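Local coordinates for putrescine aminotransferase (Halomonas elongata DSM 2581, PDB 6GWI), which probably transfers amino groups from amines such as putrescine to keto acceptors, using pyridoxal-5'-phosphate as cofactor, at residues Trp57-Gly62 and Ser289-Ile294; Glu98-Leu103 and Lys332-Leu337; Glu257-Phe262 and Ile283-Ser288; Phe262-Glu267 and Ile420-Leu425; Asp279-Ala284 and Gly296-Asp301. All coordinates share one frame; numbering follows the deposited sequence.

The five contacts surround the cofactor-bearing core of the chain. Contact 3 lies deepest, about 7 Å from the centre of the chain, and holds the cofactor lysine. The centres of contact 1 and contact 3 are about 8 Å apart, and contact 1 continues the same loop after strand 280-283 toward the second subunit. Contact 5 pairs strands 280-283 and 295-300, which frame that loop. Contact 4 joins the turn after E257-G261 to the strand 418-421 region and shares F262 with contact 3. Contact 2 packs helices 91-103 and 324-339 beside F262. Along the chain, contacts 3 and 5 fall within the span of contact 2. Contact 3 holds the pocket residues; the others pack round its two loops.

Contact 1. Residues Trp57-Gly62 and Ser289-Ile294; sequences WCVNLG and SGYLPI
S289 OG is held from two sources. It accepts the backbone N-H of L61 at 3.0 Å, with an N-H...O angle of 160°, and it is hydrogen-bonded to N333 OD1 of helix 324-339. Its first torsion (chi1 -77°) sets OG opposite the carbonyl carbon, facing the turn V59-G62. That turn is type I, and V59 is also the centre of an inverse gamma turn. The two backbones run close here. C58 O lies 3.0 Å from S289 CA, and S289 O lies 3.3 Å from V59 CA, both as CA-H...O contacts. G290 has no side chain, and a beta carbon there would press on C58 SG. The loop 289-294 sits at the dimer interface, where class III aminotransferases build their active sites: G290 O bonds to H323 of the second subunit, and the C58 side chain lies about 8 Å from the cofactor. Further along, Y291 OH donates to G62 O at 2.9 Å. The carbonyl oxygen lies at the ring edge, and the bond falls on a lone pair in the carbonyl plane. The same hydroxyl is bonded to R65 N. With a phenylalanine here, G62 O and R65 N would probably be left without this mate.

Contact 2. Residues Glu98-Leu103 and Lys332-Leu337; sequences EKLCDL and KNLELL
K99, L100 and L103 of helix 91-103 meet L334 and E335 of helix 324-339 in a helix-helix packing. The two short segments run in roughly the same direction, with axes 10.6 Å apart at closest approach and crossing at 42°. One methyl carries most of the contact. L334 CD1 reaches between the side chains of the facing helix, 3.9 Å from L100 CD2 and 4.3 Å from L103 CD1. The L100 and L334 side chains cross at about a right angle. K99 adds its aliphatic part: CG lies 4.2 Å from L334 CD1. The K99 chain bends at chi2 (69°), and CE then passes 4.1 Å from E335 CG. The K99 ammonium group makes a salt bridge with E338, one turn further along; E335 OE2 is 5.8 Å from NZ. L100 and L334 also both touch F262. No hydrogen bond joins the two segments. Their adhesion is apolar, and the charge of K99 at the partly exposed margin is probably steadied by E338, with E335 adding a weaker, longer-range attraction.

Contact 3. Residues Glu257-Phe262 and Ile283-Ser288; sequences EVICGF and IAKGLS. With PLP (pyridoxal-5'-phosphate), chain D.
The F262 ring has L287 CA over one face, 4.1 Å from the ring centroid, a CH-pi contact. I283 CB lies at its edge, 4.0 Å from CE2. L287 CD1 reaches the far end of the ring, 3.7 Å from CZ, and F269 meets the ring edge-to-face. The second flat group is the cofactor. V258 packs over one face of its pyridine ring, with CB 3.5 Å from PLP N1. V258 CG1 lies opposite the backbone N (chi1 169°) and comes 3.4 Å from K285 NZ. I259 CG1 rests 3.7 Å from K285 CD, near PLP O3. With an alanine in place of F262, the CH-pi contact would be lost and a gap is likely to open beside the L287 and I283 side chains. No direct hydrogen bond links the segments, but two waters bridge them. Water 1 donates to E257 O and accepts the N-H of A284, 3.0 Å from N. Water 2 accepts the N-H of G286, 2.8 Å from N, and also bonds V258 O and G261 O. K285 NZ is bonded covalently to PLP C4A, consistent with an internal aldimine. A lysine-bound cofactor with an aliphatic residue on its ring fits the site of class III aminotransferases.

Contact 4. Residues Phe262-Glu267 and Ile420-Leu425; sequences FGRLGE and IISPPL
The segment 262-267 makes a type I turn from G263 to G266, closed by G266 N to G263 O, and it presents R264 and G263 to the loop S422-L425 that leaves strand 418-421. R264 starts opposite its backbone N (chi1 179°), then bends at chi2 and chi3, which turns the guanidinium back onto that loop. NH1 donates to P423 O at 2.7 Å with an angle of 160°. The oxygen lies nearly in the guanidinium plane. NH2 adds a weak bond to the same oxygen at 3.2 Å. L425 CD2 sits over the centre of one guanidinium face, 3.5 Å from R264 CZ. S422 CB lies over the opposite face, toward the rim. L425 CD1 packs 3.6 Å from G263 C, and a beta carbon at G263 would clash with it. The buried charge is probably eased by a further carbonyl, L375 O, bonded to NH1; N60 OD1 binds NH2 weakly. L425 also touches V342 and V346 of helix 342-359, while S422 and I420 rest on W57 of helix 54-57.

Contact 5. Residues Asp279-Ala284 and Gly296-Asp301; sequences DLMPIA and GVLVGD
M281 and L298 both set CG opposite their carbonyl carbon (chi1 -68° and -62°), and M281 bends again at chi3 (-54°), which brings its CE onto L298 CD1 at 3.5 Å. The strand pairing puts both side chains on one face of the sheet. On that face I283 CD1 also comes 4.0 Å from L298 CG, crossing it at about a right angle. The other face carries L280, P282, V297 and V299: L280 CD2 lies alongside V299 CG1 at 3.8 Å, and L280 CB touches V297 CG1. The strands 280-283 and 295-300 form an antiparallel hairpin. M281 and L298 are a hydrogen-bonded pair, with M281 N to L298 O 2.9 Å and L298 N to M281 O 2.8 Å. I283 and G296 bond in the same way. P282, which has no N-H, falls in a non-hydrogen-bonded pair with V297. The hairpin joins strand 108-114 to strand 252-255, consistent with the mainly parallel seven-stranded sheet of the fold type I large domain, in which 295-300 is the antiparallel strand. At the hairpin's open end G300 N donates to D279 O at 2.7 Å. G300 is the N-cap of helix 301-311, and a beta carbon on it would clash with D279 O.

Contact 1. Residues Trp57-Gly62 and Ser289-Ile294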
# COMPACT_ATOMS: atom_id res chain seq x y z
N TRP B 57 -16.47 4.14 1.68
CA TRP B 57 -16.81 4.15 0.25
C TRP B 57 -16.56 2.81 -0.44
O TRP B 57 -16.41 2.78 -1.67
CB TRP B 57 -16.02 5.20 -0.55
CG TRP B 57 -15.87 6.58 0.02
CD1 TRP B 57 -14.97 6.98 0.97
CD2 TRP B 57 -16.59 7.75 -0.38
NE1 TRP B 57 -15.10 8.33 1.20
CE2 TRP B 57 -16.09 8.82 0.39
CE3 TRP B 57 -17.61 8.00 -1.30
CZ2 TRP B 57 -16.58 10.12 0.26
CZ3 TRP B 57 -18.10 9.29 -1.42
CH2 TRP B 57 -17.59 10.33 -0.64
N CYS B 58 -16.50 1.69 0.28
CA CYS B 58 -15.96 0.47 -0.32
C CYS B 58 -16.80 -0.79 -0.15
O CYS B 58 -16.66 -1.69 -0.99
CB CYS B 58 -14.55 0.20 0.23
SG CYS B 58 -14.46 0.11 2.02
N VAL B 59 -17.66 -0.90 0.86
CA VAL B 59 -18.39 -2.14 1.11
C VAL B 59 -19.64 -2.19 0.23
O VAL B 59 -20.77 -2.04 0.73
CB VAL B 59 -18.74 -2.30 2.60
CG1 VAL B 59 -19.34 -3.68 2.86
CG2 VAL B 59 -17.51 -2.07 3.48
N ASN B 60 -19.45 -2.42 -1.07
CA ASN B 60 -20.55 -2.27 -2.01
C ASN B 60 -21.60 -3.36 -1.85
O ASN B 60 -22.80 -3.09 -1.90
CB ASN B 60 -20.01 -2.25 -3.44
CG ASN B 60 -19.29 -0.96 -3.78
OD1 ASN B 60 -19.18 -0.06 -2.95
ND2 ASN B 60 -18.81 -0.86 -5.01
N LEU B 61 -21.16 -4.61 -1.66
CA LEU B 61 -22.09 -5.71 -1.46
C LEU B 61 -22.56 -5.85 -0.02
O LEU B 61 -23.20 -6.86 0.31
CB LEU B 61 -21.46 -7.03 -1.93
CG LEU B 61 -21.26 -7.17 -3.44
CD1 LEU B 61 -20.69 -8.55 -3.75
CD2 LEU B 61 -22.55 -6.94 -4.21
N GLY B 62 -22.28 -4.88 0.83
CA GLY B 62 -22.73 -4.92 2.21
C GLY B 62 -21.99 -5.95 3.04
O GLY B 62 -21.17 -6.71 2.52
N SER B 289 -15.25 -5.04 -2.42
CA SER B 289 -16.19 -4.61 -1.37
C SER B 289 -15.47 -4.41 -0.04
O SER B 289 -16.07 -4.51 1.03
CB SER B 289 -17.34 -5.61 -1.21
OG SER B 289 -18.30 -5.47 -2.25
N GLY B 290 -14.18 -4.10 -0.10
CA GLY B 290 -13.39 -3.89 1.09
C GLY B 290 -13.09 -5.12 1.91
O GLY B 290 -12.43 -5.00 2.95
N TYR B 291 -13.56 -6.30 1.51
CA TYR B 291 -13.38 -7.49 2.33
C TYR B 291 -11.91 -7.85 2.50
O TYR B 291 -11.52 -8.39 3.54
CB TYR B 291 -14.15 -8.67 1.74
CG TYR B 291 -15.59 -8.73 2.18
CD1 TYR B 291 -16.45 -7.66 1.98
CD2 TYR B 291 -16.10 -9.87 2.80
CE1 TYR B 291 -17.77 -7.72 2.38
CE2 TYR B 291 -17.41 -9.94 3.20
CZ TYR B 291 -18.25 -8.87 2.99
OH TYR B 291 -19.56 -8.93 3.39
N LEU B 292 -11.08 -7.58 1.50
CA LEU B 292 -9.64 -7.76 1.64
C LEU B 292 -8.94 -6.67 0.84
O LEU B 292 -9.49 -6.19 -0.16
CB LEU B 292 -9.18 -9.14 1.17
CG LEU B 292 -9.54 -10.34 2.07
CD1 LEU B 292 -9.02 -11.62 1.45
CD2 LEU B 292 -8.99 -10.17 3.49
N PRO B 293 -7.75 -6.24 1.25
CA PRO B 293 -7.09 -5.12 0.55
C PRO B 293 -6.55 -5.55 -0.80
O PRO B 293 -5.83 -6.55 -0.92
CB PRO B 293 -5.95 -4.71 1.49
CG PRO B 293 -6.16 -5.45 2.75
CD PRO B 293 -6.98 -6.66 2.43
N ILE B 294 -6.90 -4.79 -1.83
CA ILE B 294 -6.35 -4.99 -3.16
C ILE B 294 -6.67 -3.75 -3.99
O ILE B 294 -7.74 -3.15 -3.84
CB ILE B 294 -6.89 -6.27 -3.82
CG1 ILE B 294 -6.33 -6.41 -5.24
CG2 ILE B 294 -8.43 -6.27 -3.84
CD1 ILE B 294 -6.52 -7.79 -5.83

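Contact 2. Residues Glu98-Leu103 and Lys332-Leu337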
# COMPACT_ATOMS: atom_id res chain seq x y z
N GLU B 98 -8.33 -11.03 -16.12
CA GLU B 98 -9.25 -11.27 -17.22
C GLU B 98 -10.59 -10.58 -16.97
O GLU B 98 -11.06 -9.79 -17.79
CB GLU B 98 -9.45 -12.77 -17.43
CG GLU B 98 -10.44 -13.12 -18.53
CD GLU B 98 -10.68 -14.61 -18.66
OE1 GLU B 98 -10.51 -15.34 -17.66
OE2 GLU B 98 -11.04 -15.06 -19.77
N LYS B 99 -11.20 -10.87 -15.82
CA LYS B 99 -12.51 -10.31 -15.51
C LYS B 99 -12.47 -8.79 -15.49
O LYS B 99 -13.35 -8.12 -16.03
CB LYS B 99 -13.00 -10.85 -14.17
CG LYS B 99 -14.43 -10.51 -13.82
CD LYS B 99 -15.39 -11.25 -14.72
CE LYS B 99 -16.82 -11.14 -14.24
NZ LYS B 99 -17.76 -11.79 -15.19
N LEU B 100 -11.43 -8.22 -14.86
CA LEU B 100 -11.34 -6.77 -14.73
C LEU B 100 -11.23 -6.10 -16.09
O LEU B 100 -11.92 -5.11 -16.36
CB LEU B 100 -10.13 -6.39 -13.88
CG LEU B 100 -10.36 -6.02 -12.41
CD1 LEU B 100 -9.00 -5.71 -11.79
CD2 LEU B 100 -11.31 -4.84 -12.26
N CYS B 101 -10.33 -6.60 -16.93
CA CYS B 101 -10.12 -5.98 -18.23
C CYS B 101 -11.33 -6.16 -19.14
O CYS B 101 -11.61 -5.30 -19.98
CB CYS B 101 -8.86 -6.55 -18.86
SG CYS B 101 -7.37 -6.20 -17.87
N ASP B 102 -12.08 -7.26 -18.96
CA ASP B 102 -13.31 -7.43 -19.72
C ASP B 102 -14.36 -6.41 -19.32
O ASP B 102 -15.18 -5.99 -20.15
CB ASP B 102 -13.85 -8.85 -19.53
CG ASP B 102 -12.95 -9.91 -20.15
OD1 ASP B 102 -11.93 -9.54 -20.77
OD2 ASP B 102 -13.26 -11.11 -20.02
N LEU B 103 -14.35 -5.96 -18.06
CA LEU B 103 -15.29 -4.94 -17.62
C LEU B 103 -14.81 -3.53 -17.94
O LEU B 103 -15.63 -2.61 -18.00
CB LEU B 103 -15.53 -5.05 -16.11
CG LEU B 103 -16.22 -6.31 -15.59
CD1 LEU B 103 -16.07 -6.40 -14.07
CD2 LEU B 103 -17.69 -6.32 -15.97
N LYS B 332 -14.55 -12.83 -6.93
CA LYS B 332 -15.89 -13.26 -6.57
C LYS B 332 -16.81 -12.06 -6.39
O LYS B 332 -17.98 -12.11 -6.78
CB LYS B 332 -15.84 -14.10 -5.29
CG LYS B 332 -17.13 -14.86 -4.99
CD LYS B 332 -17.42 -15.86 -6.11
CE LYS B 332 -18.15 -17.09 -5.60
NZ LYS B 332 -18.67 -17.92 -6.73
N ASN B 333 -16.28 -10.97 -5.82
CA ASN B 333 -17.07 -9.75 -5.67
C ASN B 333 -17.53 -9.23 -7.03
O ASN B 333 -18.71 -8.91 -7.21
CB ASN B 333 -16.23 -8.70 -4.94
CG ASN B 333 -16.93 -7.36 -4.84
OD1 ASN B 333 -17.92 -7.21 -4.12
ND2 ASN B 333 -16.40 -6.37 -5.55
N LEU B 334 -16.63 -9.16 -8.01
CA LEU B 334 -17.02 -8.71 -9.34
C LEU B 334 -18.06 -9.65 -9.96
O LEU B 334 -19.03 -9.19 -10.58
CB LEU B 334 -15.80 -8.61 -10.25
CG LEU B 334 -14.70 -7.63 -9.82
CD1 LEU B 334 -13.55 -7.70 -10.81
CD2 LEU B 334 -15.24 -6.22 -9.72
N GLU B 335 -17.86 -10.96 -9.83
CA GLU B 335 -18.82 -11.91 -10.40
C GLU B 335 -20.21 -11.73 -9.80
O GLU B 335 -21.22 -11.86 -10.50
CB GLU B 335 -18.33 -13.35 -10.18
CG GLU B 335 -17.13 -13.74 -11.03
CD GLU B 335 -16.45 -15.01 -10.54
OE1 GLU B 335 -16.77 -15.47 -9.42
OE2 GLU B 335 -15.59 -15.55 -11.27
N LEU B 336 -20.27 -11.47 -8.49
CA LEU B 336 -21.56 -11.26 -7.83
C LEU B 336 -22.18 -9.93 -8.26
O LEU B 336 -23.37 -9.87 -8.59
CB LEU B 336 -21.38 -11.29 -6.32
CG LEU B 336 -21.06 -12.66 -5.72
CD1 LEU B 336 -20.64 -12.52 -4.27
CD2 LEU B 336 -22.26 -13.58 -5.84
N LEU B 337 -21.38 -8.86 -8.27
CA LEU B 337 -21.89 -7.57 -8.72
C LEU B 337 -22.52 -7.69 -10.10
O LEU B 337 -23.58 -7.10 -10.37
CB LEU B 337 -20.77 -6.53 -8.76
CG LEU B 337 -20.33 -5.92 -7.43
CD1 LEU B 337 -19.02 -5.16 -7.61
CD2 LEU B 337 -21.41 -5.01 -6.88

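Contact 3. Residues Glu257-Phe262 and Ile283-Ser288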
# COMPACT_ATOMS: atom_id res chain seq x y z
N GLU B 257 -10.39 6.13 -10.29
CA GLU B 257 -11.65 5.42 -10.12
C GLU B 257 -11.74 4.71 -8.77
O GLU B 257 -12.54 3.78 -8.62
CB GLU B 257 -11.85 4.42 -11.25
CG GLU B 257 -11.99 5.03 -12.62
CD GLU B 257 -13.40 5.54 -12.87
OE1 GLU B 257 -14.27 5.39 -11.99
OE2 GLU B 257 -13.63 6.08 -13.97
N VAL B 258 -10.92 5.10 -7.80
CA VAL B 258 -10.85 4.38 -6.54
C VAL B 258 -12.21 4.39 -5.83
O VAL B 258 -12.61 3.39 -5.22
CB VAL B 258 -9.73 4.95 -5.65
CG1 VAL B 258 -9.81 4.41 -4.23
CG2 VAL B 258 -8.38 4.63 -6.27
N ILE B 259 -12.93 5.51 -5.89
CA ILE B 259 -14.27 5.58 -5.32
C ILE B 259 -15.35 5.29 -6.37
O ILE B 259 -16.31 4.57 -6.09
CB ILE B 259 -14.51 6.95 -4.66
CG1 ILE B 259 -13.91 6.96 -3.25
CG2 ILE B 259 -16.00 7.28 -4.62
CD1 ILE B 259 -14.01 8.29 -2.53
N CYS B 260 -15.23 5.87 -7.57
CA CYS B 260 -16.31 5.78 -8.55
C CYS B 260 -16.42 4.41 -9.20
O CYS B 260 -17.45 4.10 -9.80
CB CYS B 260 -16.11 6.84 -9.64
SG CYS B 260 -16.16 8.55 -9.05
N GLY B 261 -15.39 3.58 -9.08
CA GLY B 261 -15.43 2.29 -9.74
C GLY B 261 -16.44 1.35 -9.10
O GLY B 261 -16.73 1.42 -7.91
N PHE B 262 -16.98 0.46 -9.93
CA PHE B 262 -17.69 -0.74 -9.47
C PHE B 262 -19.06 -0.41 -8.86
O PHE B 262 -19.46 -1.00 -7.85
CB PHE B 262 -16.80 -1.53 -8.51
CG PHE B 262 -15.45 -1.84 -9.10
CD1 PHE B 262 -15.34 -2.79 -10.11
CD2 PHE B 262 -14.31 -1.16 -8.70
CE1 PHE B 262 -14.12 -3.06 -10.69
CE2 PHE B 262 -13.08 -1.44 -9.27
CZ PHE B 262 -12.99 -2.39 -10.27
N ILE B 283 -7.60 1.92 -9.16
CA ILE B 283 -8.79 1.33 -8.57
C ILE B 283 -8.44 0.70 -7.23
O ILE B 283 -7.29 0.33 -6.97
CB ILE B 283 -9.43 0.27 -9.51
CG1 ILE B 283 -8.38 -0.76 -9.91
CG2 ILE B 283 -10.06 0.95 -10.72
CD1 ILE B 283 -8.94 -1.93 -10.69
N ALA B 284 -9.45 0.57 -6.37
CA ALA B 284 -9.37 -0.12 -5.10
C ALA B 284 -10.75 -0.12 -4.46
O ALA B 284 -11.76 -0.19 -5.17
CB ALA B 284 -8.33 0.52 -4.17
N LYS B 285 -10.82 -0.02 -3.13
CA LYS B 285 -12.08 0.12 -2.41
C LYS B 285 -13.13 -0.89 -2.88
O LYS B 285 -13.08 -2.06 -2.48
CB LYS B 285 -12.60 1.56 -2.53
CG LYS B 285 -11.80 2.54 -1.65
CD LYS B 285 -12.40 3.94 -1.62
CE LYS B 285 -11.69 4.87 -0.62
NZ LYS B 285 -10.53 5.63 -1.17
N GLY B 286 -14.07 -0.46 -3.72
CA GLY B 286 -15.15 -1.35 -4.13
C GLY B 286 -14.71 -2.57 -4.91
O GLY B 286 -15.51 -3.50 -5.09
N LEU B 287 -13.47 -2.58 -5.40
CA LEU B 287 -12.93 -3.72 -6.14
C LEU B 287 -13.17 -5.03 -5.41
O LEU B 287 -13.40 -6.07 -6.05
CB LEU B 287 -11.43 -3.50 -6.37
CG LEU B 287 -10.63 -4.62 -7.01
CD1 LEU B 287 -11.24 -5.06 -8.33
CD2 LEU B 287 -9.19 -4.16 -7.19
N SER B 288 -13.10 -5.02 -4.08
CA SER B 288 -13.27 -6.21 -3.27
C SER B 288 -14.39 -6.05 -2.24
O SER B 288 -14.48 -6.84 -1.30
CB SER B 288 -11.96 -6.55 -2.56
OG SER B 288 -11.58 -5.50 -1.70
N1 PLP D . -7.98 7.87 -4.79
C2 PLP D . -9.26 8.21 -4.39
C2A PLP D . -10.17 8.93 -5.34
C3 PLP D . -9.69 7.88 -3.11
O3 PLP D . -10.96 8.23 -2.73
C4 PLP D . -8.85 7.20 -2.22
C4A PLP D . -9.50 6.32 -1.19
C5 PLP D . -7.56 6.88 -2.64
C6 PLP D . -7.13 7.21 -3.92
C5A PLP D . -6.59 6.15 -1.73
O4P PLP D . -6.89 4.78 -1.61
P PLP D . -6.25 3.97 -0.38
O1P PLP D . -4.74 4.06 -0.44
O2P PLP D . -6.71 2.53 -0.45
O3P PLP D . -6.73 4.58 0.91
O HOH W 1 -12.10 1.37 -7.65
O HOH W 2 -14.53 1.37 -5.82

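Contact 4. Residues Phe262-Glu267 and Ile420-Leu425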
# COMPACT_ATOMS: atom_id res chain seq x y z
N PHE B 262 -16.98 0.46 -9.93
CA PHE B 262 -17.69 -0.74 -9.47
C PHE B 262 -19.06 -0.41 -8.86
O PHE B 262 -19.46 -1.00 -7.85
CB PHE B 262 -16.80 -1.53 -8.51
CG PHE B 262 -15.45 -1.84 -9.10
CD1 PHE B 262 -15.34 -2.79 -10.11
CD2 PHE B 262 -14.31 -1.16 -8.70
CE1 PHE B 262 -14.12 -3.06 -10.69
CE2 PHE B 262 -13.08 -1.44 -9.27
CZ PHE B 262 -12.99 -2.39 -10.27
N GLY B 263 -19.79 0.49 -9.51
CA GLY B 263 -21.22 0.65 -9.30
C GLY B 263 -21.64 1.94 -8.63
O GLY B 263 -22.82 2.31 -8.70
N ARG B 264 -20.70 2.65 -7.99
CA ARG B 264 -21.06 3.77 -7.12
C ARG B 264 -21.99 4.76 -7.82
O ARG B 264 -22.99 5.19 -7.24
CB ARG B 264 -19.78 4.47 -6.66
CG ARG B 264 -19.98 5.68 -5.76
CD ARG B 264 -20.84 5.37 -4.54
NE ARG B 264 -20.39 4.19 -3.81
CZ ARG B 264 -21.08 3.61 -2.84
NH1 ARG B 264 -22.26 4.10 -2.47
NH2 ARG B 264 -20.60 2.54 -2.22
N LEU B 265 -21.69 5.11 -9.07
CA LEU B 265 -22.45 6.11 -9.80
C LEU B 265 -23.41 5.51 -10.81
O LEU B 265 -23.99 6.24 -11.62
CB LEU B 265 -21.50 7.07 -10.52
CG LEU B 265 -20.44 7.78 -9.67
CD1 LEU B 265 -19.57 8.67 -10.55
CD2 LEU B 265 -21.09 8.58 -8.56
N GLY B 266 -23.60 4.19 -10.78
CA GLY B 266 -24.46 3.53 -11.74
C GLY B 266 -23.74 2.96 -12.94
O GLY B 266 -24.39 2.50 -13.88
N GLU B 267 -22.41 2.99 -12.94
CA GLU B 267 -21.61 2.41 -14.01
C GLU B 267 -20.48 1.61 -13.37
O GLU B 267 -20.16 1.80 -12.19
CB GLU B 267 -21.01 3.49 -14.92
CG GLU B 267 -21.99 4.59 -15.33
CD GLU B 267 -23.02 4.13 -16.33
OE1 GLU B 267 -22.76 3.13 -17.04
OE2 GLU B 267 -24.09 4.76 -16.41
N ILE B 420 -22.21 14.00 3.47
CA ILE B 420 -22.02 13.06 2.37
C ILE B 420 -22.47 11.67 2.79
O ILE B 420 -22.33 11.27 3.96
CB ILE B 420 -20.54 13.02 1.90
CG1 ILE B 420 -19.62 12.62 3.05
CG2 ILE B 420 -20.13 14.38 1.33
CD1 ILE B 420 -18.17 12.40 2.64
N ILE B 421 -23.00 10.91 1.83
CA ILE B 421 -23.36 9.52 2.04
C ILE B 421 -22.85 8.70 0.85
O ILE B 421 -22.72 9.21 -0.26
CB ILE B 421 -24.88 9.31 2.22
CG1 ILE B 421 -25.65 9.86 1.02
CG2 ILE B 421 -25.35 9.96 3.51
CD1 ILE B 421 -27.07 9.32 0.92
N SER B 422 -22.58 7.43 1.11
CA SER B 422 -22.11 6.48 0.11
C SER B 422 -22.47 5.07 0.59
O SER B 422 -21.58 4.29 0.94
CB SER B 422 -20.61 6.62 -0.11
OG SER B 422 -20.12 5.63 -1.01
N PRO B 423 -23.75 4.73 0.63
CA PRO B 423 -24.17 3.47 1.29
C PRO B 423 -23.82 2.27 0.44
O PRO B 423 -23.47 2.41 -0.75
CB PRO B 423 -25.69 3.63 1.44
CG PRO B 423 -26.08 4.62 0.38
CD PRO B 423 -24.91 5.54 0.21
N PRO B 424 -23.89 1.06 1.01
CA PRO B 424 -23.68 -0.14 0.20
C PRO B 424 -24.63 -0.17 -0.98
O PRO B 424 -25.77 0.30 -0.91
CB PRO B 424 -23.95 -1.29 1.18
CG PRO B 424 -23.61 -0.70 2.52
CD PRO B 424 -24.04 0.74 2.44
N LEU B 425 -24.15 -0.71 -2.10
CA LEU B 425 -24.96 -0.74 -3.31
C LEU B 425 -26.11 -1.73 -3.22
O LEU B 425 -26.99 -1.71 -4.09
CB LEU B 425 -24.07 -1.08 -4.51
CG LEU B 425 -22.84 -0.19 -4.68
CD1 LEU B 425 -22.19 -0.45 -6.02
CD2 LEU B 425 -23.16 1.30 -4.53

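Contact 5. Residues Asp279-Ala284 and Gly296-Asp301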
# COMPACT_ATOMS: atom_id res chain seq x y z
N ASP B 279 -6.17 6.95 -20.13
CA ASP B 279 -5.02 6.11 -20.42
C ASP B 279 -4.67 5.23 -19.24
O ASP B 279 -4.13 4.13 -19.43
CB ASP B 279 -3.83 6.99 -20.82
CG ASP B 279 -4.10 7.77 -22.09
OD1 ASP B 279 -4.10 7.15 -23.18
OD2 ASP B 279 -4.36 8.99 -22.00
N LEU B 280 -4.99 5.67 -18.03
CA LEU B 280 -4.75 4.91 -16.82
C LEU B 280 -5.90 5.13 -15.86
O LEU B 280 -6.49 6.21 -15.80
CB LEU B 280 -3.43 5.31 -16.16
CG LEU B 280 -2.17 5.24 -17.03
CD1 LEU B 280 -1.05 6.04 -16.41
CD2 LEU B 280 -1.74 3.79 -17.24
N MET B 281 -6.23 4.08 -15.08
CA MET B 281 -7.31 4.14 -14.11
C MET B 281 -6.89 3.40 -12.84
O MET B 281 -6.88 2.16 -12.82
CB MET B 281 -8.61 3.56 -14.66
CG MET B 281 -9.26 4.35 -15.79
SD MET B 281 -10.91 3.74 -16.23
CE MET B 281 -10.56 2.02 -16.55
N PRO B 282 -6.51 4.12 -11.79
CA PRO B 282 -6.31 3.45 -10.50
C PRO B 282 -7.64 3.03 -9.89
O PRO B 282 -8.67 3.67 -10.08
CB PRO B 282 -5.60 4.51 -9.65
CG PRO B 282 -5.91 5.82 -10.28
CD PRO B 282 -6.15 5.55 -11.75
N ILE B 283 -7.60 1.92 -9.16
CA ILE B 283 -8.79 1.33 -8.57
C ILE B 283 -8.44 0.70 -7.23
O ILE B 283 -7.29 0.33 -6.97
CB ILE B 283 -9.43 0.27 -9.51
CG1 ILE B 283 -8.38 -0.76 -9.91
CG2 ILE B 283 -10.06 0.95 -10.72
CD1 ILE B 283 -8.94 -1.93 -10.69
N ALA B 284 -9.45 0.57 -6.37
CA ALA B 284 -9.37 -0.12 -5.10
C ALA B 284 -10.75 -0.12 -4.46
O ALA B 284 -11.76 -0.19 -5.17
CB ALA B 284 -8.33 0.52 -4.17
N GLY B 296 -5.18 -1.59 -7.95
CA GLY B 296 -4.41 -1.77 -9.17
C GLY B 296 -4.57 -0.57 -10.07
O GLY B 296 -5.24 0.41 -9.74
N VAL B 297 -3.92 -0.66 -11.23
CA VAL B 297 -4.02 0.33 -12.29
C VAL B 297 -4.48 -0.40 -13.54
O VAL B 297 -3.80 -1.32 -14.00
CB VAL B 297 -2.69 1.06 -12.53
CG1 VAL B 297 -2.86 2.13 -13.61
CG2 VAL B 297 -2.17 1.67 -11.24
N LEU B 298 -5.63 -0.01 -14.07
CA LEU B 298 -6.04 -0.46 -15.40
C LEU B 298 -5.28 0.39 -16.42
O LEU B 298 -5.36 1.63 -16.38
CB LEU B 298 -7.55 -0.34 -15.57
CG LEU B 298 -8.37 -1.21 -14.61
CD1 LEU B 298 -9.85 -0.86 -14.67
CD2 LEU B 298 -8.18 -2.69 -14.91
N VAL B 299 -4.56 -0.26 -17.32
CA VAL B 299 -3.58 0.40 -18.17
C VAL B 299 -4.10 0.37 -19.60
O VAL B 299 -4.39 -0.71 -20.14
CB VAL B 299 -2.20 -0.26 -18.07
CG1 VAL B 299 -1.18 0.47 -18.94
CG2 VAL B 299 -1.73 -0.32 -16.62
N GLY B 300 -4.20 1.54 -20.22
CA GLY B 300 -4.65 1.62 -21.59
C GLY B 300 -3.59 1.14 -22.56
O GLY B 300 -2.40 1.09 -22.27
N ASP B 301 -4.06 0.79 -23.77
CA ASP B 301 -3.18 0.20 -24.77
C ASP B 301 -2.01 1.12 -25.11
O ASP B 301 -0.91 0.64 -25.39
CB ASP B 301 -3.97 -0.12 -26.04
CG ASP B 301 -4.88 -1.32 -25.88
OD1 ASP B 301 -4.62 -2.16 -24.99
OD2 ASP B 301 -5.85 -1.44 -26.66